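PDB 6H6O: ubiquinone biosynthesis protein UbiJ from Escherichia coli, which binds hydrophobic ubiquinone biosynthetic intermediates through its SCP2 domain and is essential for the stability of the Ubi complex that makes ubiquinone under aerobic conditions. Local coordinates for residues 44-49 with 77-82; 50-55 with 84-89. One frame throughout, in Å; residues are numbered along the deposited sequence. Where two conformers were deposited one is given.

Interaction 1. Residues 44-49 with 77-82; sequences LGKVLR and DADCTV. With CA (calcium ion), chain J; CA (calcium ion), chain F; LMR ((2S)-2-hydroxybutanedioic acid), chain E.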
# COMPACT_ATOMS: atom_id res chain seq x y z
N LEU A 44 -3.45 21.94 -8.27
CA LEU A 44 -2.10 22.47 -8.62
C LEU A 44 -1.48 23.26 -7.49
O LEU A 44 -2.11 24.15 -6.93
CB LEU A 44 -2.09 23.27 -9.93
CG LEU A 44 -2.51 22.51 -11.19
CD1 LEU A 44 -2.49 23.41 -12.40
CD2 LEU A 44 -1.72 21.23 -11.38
N GLY A 45 -0.27 22.87 -7.13
CA GLY A 45 0.49 23.50 -6.05
C GLY A 45 0.12 23.07 -4.65
O GLY A 45 0.78 23.49 -3.69
N LYS A 46 -0.89 22.21 -4.50
CA LYS A 46 -1.32 21.76 -3.18
C LYS A 46 -0.41 20.70 -2.58
O LYS A 46 0.16 19.86 -3.29
CB LYS A 46 -2.79 21.28 -3.19
CG LYS A 46 -3.80 22.38 -3.60
CD LYS A 46 -3.85 23.58 -2.63
CE LYS A 46 -4.92 24.56 -3.08
NZ LYS A 46 -4.89 25.81 -2.26
N VAL A 47 -0.26 20.77 -1.26
CA VAL A 47 0.46 19.80 -0.42
C VAL A 47 -0.58 19.10 0.49
O VAL A 47 -1.19 19.75 1.35
CB VAL A 47 1.59 20.44 0.43
CG1 VAL A 47 2.33 19.34 1.23
CG2 VAL A 47 2.56 21.24 -0.43
N LEU A 48 -0.79 17.79 0.27
CA LEU A 48 -1.73 17.00 1.04
C LEU A 48 -0.96 16.00 1.90
O LEU A 48 -0.28 15.13 1.35
CB LEU A 48 -2.71 16.27 0.10
CG LEU A 48 -3.72 15.26 0.74
CD1 LEU A 48 -4.64 15.94 1.78
CD2 LEU A 48 -4.58 14.58 -0.36
N ARG A 49 -1.06 16.14 3.23
CA ARG A 49 -0.40 15.24 4.18
C ARG A 49 -1.38 14.15 4.61
O ARG A 49 -2.49 14.46 5.04
CB ARG A 49 0.13 16.01 5.39
CG ARG A 49 1.09 15.20 6.25
CD ARG A 49 1.84 16.07 7.26
NE ARG A 49 2.87 15.28 7.92
CZ ARG A 49 4.18 15.55 7.92
NH1 ARG A 49 4.63 16.64 7.32
NH2 ARG A 49 5.03 14.74 8.53
N ASP A 77 4.71 23.45 5.28
CA ASP A 77 3.31 23.41 5.63
C ASP A 77 2.51 22.64 4.62
O ASP A 77 2.83 22.67 3.41
CB ASP A 77 2.73 24.83 5.84
CG ASP A 77 3.29 25.56 7.05
OD1 ASP A 77 3.39 24.93 8.13
OD2 ASP A 77 3.61 26.76 6.92
N ALA A 78 1.52 21.89 5.12
CA ALA A 78 0.60 21.11 4.30
C ALA A 78 -0.64 21.97 4.19
O ALA A 78 -1.02 22.64 5.15
CB ALA A 78 0.26 19.78 4.98
N ASP A 79 -1.29 21.96 3.04
CA ASP A 79 -2.50 22.73 2.82
C ASP A 79 -3.70 22.02 3.45
O ASP A 79 -4.69 22.66 3.83
CB ASP A 79 -2.70 22.92 1.32
CG ASP A 79 -1.59 23.80 0.73
OD1 ASP A 79 -1.42 24.95 1.19
OD2 ASP A 79 -0.80 23.29 -0.08
N CYS A 80 -3.59 20.70 3.54
CA CYS A 80 -4.62 19.83 4.09
C CYS A 80 -3.93 18.61 4.68
O CYS A 80 -2.95 18.11 4.11
CB CYS A 80 -5.62 19.44 3.00
SG CYS A 80 -6.95 18.34 3.56
N THR A 81 -4.43 18.16 5.84
CA THR A 81 -3.91 16.96 6.51
C THR A 81 -5.09 16.05 6.80
O THR A 81 -6.11 16.50 7.36
CB THR A 81 -3.13 17.33 7.79
OG1 THR A 81 -2.04 18.18 7.44
CG2 THR A 81 -2.60 16.07 8.54
N VAL A 82 -4.97 14.78 6.41
CA VAL A 82 -6.01 13.79 6.62
C VAL A 82 -5.46 12.70 7.51
O VAL A 82 -4.30 12.30 7.36
CB VAL A 82 -6.68 13.27 5.31
CG1 VAL A 82 -7.33 14.40 4.53
CG2 VAL A 82 -5.68 12.54 4.42
CA CA J . 4.10 26.58 9.52
CA CA F . 0.54 25.47 -0.11
C1 LMR E . -1.84 26.42 6.02
O1A LMR E . -1.54 27.16 6.93
O1B LMR E . -1.81 25.11 6.09
C2 LMR E . -2.24 26.95 4.65
O2 LMR E . -1.78 26.11 3.60
C3 LMR E . -3.75 27.14 4.53
C4 LMR E . -4.51 25.84 4.37
O4A LMR E . -4.67 25.49 3.11
O4B LMR E . -4.96 25.22 5.31
O HOH W 1 2.04 24.69 -1.65
O HOH W 2 1.90 24.55 1.57

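Interaction 2. Residues 50-55 with 84-89; sequences VEVKGF and AYASVL. With LMR ((2S)-2-hydroxybutanedioic acid), chain C.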
# COMPACT_ATOMS: atom_id res chain seq x y z
N VAL A 50 -0.96 12.89 4.52
CA VAL A 50 -1.79 11.73 4.86
C VAL A 50 -1.13 11.00 6.03
O VAL A 50 0.00 10.52 5.90
CB VAL A 50 -2.09 10.78 3.66
CG1 VAL A 50 -3.03 9.64 4.07
CG2 VAL A 50 -2.66 11.53 2.45
N GLU A 51 -1.82 10.98 7.18
CA GLU A 51 -1.36 10.29 8.39
C GLU A 51 -2.18 9.02 8.49
O GLU A 51 -3.38 9.08 8.76
CB GLU A 51 -1.56 11.17 9.64
CG GLU A 51 -0.90 12.54 9.59
CD GLU A 51 0.61 12.62 9.70
OE1 GLU A 51 1.28 11.57 9.78
OE2 GLU A 51 1.13 13.76 9.68
N VAL A 52 -1.57 7.87 8.17
CA VAL A 52 -2.30 6.60 8.22
C VAL A 52 -2.13 6.07 9.65
O VAL A 52 -1.01 5.80 10.09
CB VAL A 52 -1.87 5.57 7.12
CG1 VAL A 52 -2.78 4.34 7.16
CG2 VAL A 52 -1.92 6.18 5.72
N LYS A 53 -3.26 5.98 10.39
CA LYS A 53 -3.26 5.50 11.77
C LYS A 53 -2.66 4.08 11.85
O LYS A 53 -2.94 3.25 10.98
CB LYS A 53 -4.68 5.51 12.35
CG LYS A 53 -5.17 6.88 12.77
CD LYS A 53 -6.25 6.77 13.82
CE LYS A 53 -5.77 7.07 15.21
NZ LYS A 53 -6.88 7.01 16.20
N GLY A 54 -1.80 3.85 12.84
CA GLY A 54 -1.13 2.56 13.01
C GLY A 54 0.23 2.48 12.34
O GLY A 54 1.01 1.58 12.64
N PHE A 55 0.52 3.42 11.43
CA PHE A 55 1.81 3.52 10.75
C PHE A 55 2.60 4.65 11.41
O PHE A 55 2.02 5.66 11.81
CB PHE A 55 1.62 3.77 9.25
CG PHE A 55 1.07 2.58 8.50
CD1 PHE A 55 -0.29 2.31 8.50
CD2 PHE A 55 1.92 1.72 7.82
CE1 PHE A 55 -0.80 1.20 7.81
CE2 PHE A 55 1.41 0.63 7.11
CZ PHE A 55 0.05 0.39 7.11
N ALA A 84 -6.60 8.90 9.11
CA ALA A 84 -7.56 7.80 9.01
C ALA A 84 -6.85 6.45 9.00
O ALA A 84 -5.65 6.39 8.71
CB ALA A 84 -8.36 7.94 7.72
N TYR A 85 -7.59 5.36 9.28
CA TYR A 85 -7.05 4.01 9.18
C TYR A 85 -7.02 3.69 7.67
O TYR A 85 -7.82 4.26 6.89
CB TYR A 85 -7.91 2.99 9.97
CG TYR A 85 -7.61 2.97 11.45
CD1 TYR A 85 -6.48 2.34 11.95
CD2 TYR A 85 -8.47 3.59 12.37
CE1 TYR A 85 -6.18 2.35 13.31
CE2 TYR A 85 -8.18 3.59 13.74
CZ TYR A 85 -7.03 2.98 14.20
OH TYR A 85 -6.72 2.96 15.54
N ALA A 86 -6.09 2.82 7.25
CA ALA A 86 -5.91 2.46 5.84
C ALA A 86 -7.21 1.96 5.18
O ALA A 86 -7.44 2.27 4.01
CB ALA A 86 -4.83 1.40 5.69
N SER A 87 -8.05 1.22 5.93
CA SER A 87 -9.30 0.62 5.44
C SER A 87 -10.35 1.67 5.03
O SER A 87 -11.38 1.28 4.48
CB SER A 87 -9.86 -0.40 6.43
OG SER A 87 -10.20 0.22 7.66
N VAL A 88 -10.10 2.98 5.26
CA VAL A 88 -11.01 4.04 4.83
C VAL A 88 -10.86 4.27 3.29
O VAL A 88 -11.83 4.64 2.64
CB VAL A 88 -10.81 5.34 5.68
CG1 VAL A 88 -11.64 6.51 5.15
CG2 VAL A 88 -11.15 5.08 7.14
N LEU A 89 -9.65 4.03 2.73
CA LEU A 89 -9.33 4.22 1.29
C LEU A 89 -10.34 3.56 0.31
O LEU A 89 -10.86 4.28 -0.54
CB LEU A 89 -7.87 3.78 0.99
CG LEU A 89 -7.38 3.82 -0.46
CD1 LEU A 89 -7.29 5.26 -0.99
CD2 LEU A 89 -6.02 3.14 -0.58
C1 LMR C . -6.97 -2.02 14.70
O1A LMR C . -7.70 -2.74 15.52
O1B LMR C . -5.77 -2.17 14.55
C2 LMR C . -7.74 -0.94 13.97
O2 LMR C . -7.18 -0.73 12.67
C3 LMR C . -9.22 -1.29 13.82
C4 LMR C . -9.95 -0.26 13.00
O4A LMR C . -9.86 -0.19 11.79
O4B LMR C . -10.69 0.56 13.71
O HOH W 3 -3.97 1.77 8.93

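Interaction 1. Residues 44-49 with 77-82
Asp79 reaches from the loop before strand 80-84 to Val47 at the start of strand 47-52, and also binds a calcium ion. Its CB lies 3.5 Å from Val47 O. With CG turned beside the backbone N (chi1 -66°), the carboxylate grips the calcium with both oxygens. Asp79 OD1 also lies 2.7 Å from O2 of the bound hydroxybutanedioic acid. Asp79 OD2 accepts from Val47 N at 2.8 Å, on its anti lone pair. Two waters join the same calcium, one donating to Gly45 O and the other to Asp77 O.

Val47 answers through its carbonyl: Asp79 N binds Val47 O at 2.8 Å, and Cys80 N adds a weak bond. Val47 CG1 rests against Ala78 CA, 3.9 Å away, and CG2 lies beside Asp79 OD2. With an alanine at Val47 both methyls are gone, which would probably open a gap over Ala78 and bare the flank of Asp79 OD2.

Beyond the loop the strands pair as parallel neighbours in the mixed sheet of the SCP2 domain. Arg49 N binds Cys80 O at 2.9 Å, and Val82 N binds Arg49 O. Leu48 CD1 meets Cys80 SG at 3.8 Å, on the face where both residues touch Val115 of helix 113-128. Strand 58-63 flanks strand 47-52, and strand 107-111 flanks strand 80-84.

Interaction 2. Residues 50-55 with 84-89
The Tyr85 ring is sandwiched between Lys53 and a bound hydroxybutanedioic acid, at the end of a parallel strand pair of the SCP2 domain. Lys53 CB lies over one face, 3.7 Å from the ring centroid and 15° off the normal, a CH-pi contact. Lys53 CD lies near Tyr85 CE2, so the aliphatic chain runs along this face. C4 of the acid sits over the centre of the opposite face, and its O2 is 3.2 Å from Tyr85 CD1. The ring of Phe55 has a water at its edge, in the ring plane.

Strand 47-52 runs into a type II beta turn, Val52 to Phe55, and strand 80-84 leads into a 3-10 segment that starts at Ala86. At Gly54, phi is positive (94°), and a side chain would jam against the carbonyl O of Lys53. The last backbone bonds run from Ala84 N to Glu51 O at 3.2 Å and from Lys53 N to Ala84 O at 3.0 Å. The second donor sits above the carbonyl plane of Ala84.

Val52 CG1, anti to the backbone N (chi1 -174°), meets Ala86 CB at 3.9 Å. Ala86 also packs on Ala86 of the second subunit, and Phe55 on Pro90 of that subunit. Between turn and 3-10 segment, the same water that lies at the edge of Phe55 donates to Lys53 O at 2.7 Å and accepts from Ala86 N at 2.9 Å.

Overall arrangement
Interactions 1 and 2 follow one another along the same strand pair, their centres about 16 Å apart. Both use strand 47-52 and its parallel neighbour 80-84 in the mixed five-stranded sheet. Along the chain the order is 44-49, 50-55, 77-82, 84-89, so the segments alternate. In sequence, strands 58-63 and 68-71 come between the paired strands, yet in the sheet they lie on the far side of 47-52. Val82 O lies 2.8 Å from Glu51 N, a probable hydrogen bond linking the contacts. Interaction 1 lies where the loop before strand 80-84 binds calcium, interaction 2 where the second subunit packs. Together they pair the strands along their length, within the SCP2 domain that binds hydrophobic intermediates.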